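Local coordinates for protein nucleotide pyrophosphohydrolase (Bacillus cereus, PDB 5IE9) that probably hydrolyses nucleoside triphosphates to monophosphates and pyrophosphate, as a manganese-binding, all-helical MazG-type nucleotide pyrophosphohydrolase, at residues D14-Q19 with V70-I75. Numbering follows the deposited sequence.
Sequences DAYIGQ and VLFVMI
In the all-helical MazG fold, residues 14-17 of helix 6-17 pack against helix 62-80, and the meeting point is Phe72, whose ring end reaches Tyr16 and Ile17. The contact is purely apolar and small: 96 Å² is buried in total, and no hydrogen bond joins the two segments. Phe72 CZ lies 4.0 Å from Tyr16 CE2 and equally far from Tyr16 CD2, so it sits evenly against the CD2-CE2 bond; the approach is oblique, the two side chains crossing at about a right angle. On both residues CG stands anti to the backbone N, which carries each ring toward the other helix. Ile17 adds the end of its longer branch, with CD1 4.3 Å from Phe72 CZ. One turn back on helix 6-17, Val13 also touches Phe72, while Ile75 continues the helix packing against Met6, Gln10 and Val13.

Elsewhere on its circumference helix 62-80 meets helix 27-49, where Val70 and Val73 touch Glu37. That residue and Glu66 belong to the manganese site, and the bound manganese ion is about 9 Å from the Phe72 side chain, so the aromatic contact lies near the metal without supplying a ligand. Phe96 of the second subunit joins the cluster: it meets Phe72 edge-to-face and lies with its ring plane at about 15° to that of Tyr16, which also packs edge-to-face with Phe20 of its own chain. Within 14-19, the Gln19 side chain returns to the backbone, its NE2 donating to Tyr16 O at 2.8 Å, in the carbonyl plane and on a lone pair, with an N-H...O angle of 153°.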
# COMPACT_ATOMS: atom_id res chain seq x y z
N ASP C 14 21.86 -1.75 10.60
CA ASP C 14 22.84 -0.71 10.28
C ASP C 14 24.21 -1.28 9.95
O ASP C 14 24.89 -0.79 9.05
CB ASP C 14 22.95 0.29 11.42
CG ASP C 14 23.55 1.61 10.98
OD1 ASP C 14 23.05 2.20 9.99
OD2 ASP C 14 24.50 2.07 11.64
N ALA C 15 24.60 -2.33 10.68
CA ALA C 15 25.87 -3.04 10.45
C ALA C 15 25.89 -3.76 9.10
O ALA C 15 26.93 -3.78 8.42
CB ALA C 15 26.16 -4.01 11.59
N TYR C 16 24.75 -4.33 8.72
CA TYR C 16 24.59 -5.06 7.46
C TYR C 16 24.63 -4.12 6.25
O TYR C 16 25.28 -4.43 5.25
CB TYR C 16 23.30 -5.89 7.48
CG TYR C 16 22.90 -6.46 6.13
CD1 TYR C 16 23.55 -7.58 5.61
CD2 TYR C 16 21.87 -5.87 5.37
CE1 TYR C 16 23.20 -8.10 4.37
CE2 TYR C 16 21.51 -6.39 4.13
CZ TYR C 16 22.18 -7.50 3.64
OH TYR C 16 21.83 -8.03 2.42
N ILE C 17 23.94 -2.98 6.35
CA ILE C 17 23.92 -1.97 5.28
C ILE C 17 25.29 -1.28 5.17
O ILE C 17 25.76 -0.99 4.06
CB ILE C 17 22.75 -0.96 5.47
CG1 ILE C 17 21.38 -1.67 5.42
CG2 ILE C 17 22.82 0.19 4.47
CD1 ILE C 17 20.95 -2.29 4.10
N GLY C 18 25.94 -1.05 6.31
CA GLY C 18 27.24 -0.37 6.39
C GLY C 18 28.38 -0.95 5.56
O GLY C 18 29.35 -0.25 5.25
N GLN C 19 28.26 -2.23 5.20
CA GLN C 19 29.27 -2.92 4.39
C GLN C 19 29.23 -2.52 2.91
O GLN C 19 30.24 -2.62 2.21
CB GLN C 19 29.19 -4.44 4.57
CG GLN C 19 28.03 -5.15 3.88
CD GLN C 19 27.81 -6.57 4.39
OE1 GLN C 19 28.71 -7.41 4.36
NE2 GLN C 19 26.60 -6.84 4.86
N VAL C 70 8.82 -6.73 5.97
CA VAL C 70 8.29 -5.38 6.16
C VAL C 70 9.07 -4.67 7.27
O VAL C 70 9.50 -3.53 7.08
CB VAL C 70 6.77 -5.38 6.46
CG1 VAL C 70 6.26 -3.96 6.65
CG2 VAL C 70 6.00 -6.02 5.32
N LEU C 71 9.29 -5.36 8.38
CA LEU C 71 10.02 -4.83 9.53
C LEU C 71 11.45 -4.40 9.17
O LEU C 71 11.94 -3.40 9.69
CB LEU C 71 10.06 -5.87 10.65
CG LEU C 71 10.05 -5.54 12.16
CD1 LEU C 71 11.08 -6.44 12.83
CD2 LEU C 71 10.32 -4.09 12.56
N PHE C 72 12.09 -5.15 8.27
CA PHE C 72 13.45 -4.83 7.84
C PHE C 72 13.51 -3.48 7.14
O PHE C 72 14.37 -2.65 7.47
CB PHE C 72 14.03 -5.95 6.95
CG PHE C 72 15.40 -5.64 6.39
CD1 PHE C 72 16.54 -5.80 7.16
CD2 PHE C 72 15.54 -5.19 5.07
CE1 PHE C 72 17.80 -5.53 6.63
CE2 PHE C 72 16.80 -4.90 4.54
CZ PHE C 72 17.93 -5.07 5.32
N VAL C 73 12.60 -3.26 6.19
CA VAL C 73 12.55 -2.04 5.38
C VAL C 73 12.21 -0.86 6.29
O VAL C 73 12.75 0.23 6.13
CB VAL C 73 11.56 -2.16 4.19
CG1 VAL C 73 11.55 -0.89 3.34
CG2 VAL C 73 11.91 -3.35 3.31
N MET C 74 11.33 -1.10 7.27
CA MET C 74 11.00 -0.11 8.28
C MET C 74 12.23 0.32 9.07
O MET C 74 12.45 1.52 9.26
CB MET C 74 9.94 -0.64 9.23
CG MET C 74 8.54 -0.28 8.79
SD MET C 74 7.32 -1.11 9.81
CE MET C 74 5.99 -1.13 8.62
N ILE C 75 13.03 -0.66 9.51
CA ILE C 75 14.26 -0.40 10.26
C ILE C 75 15.22 0.40 9.37
O ILE C 75 15.78 1.40 9.82
CB ILE C 75 14.89 -1.69 10.83
CG1 ILE C 75 14.04 -2.22 11.99
CG2 ILE C 75 16.30 -1.42 11.34
CD1 ILE C 75 14.32 -3.65 12.42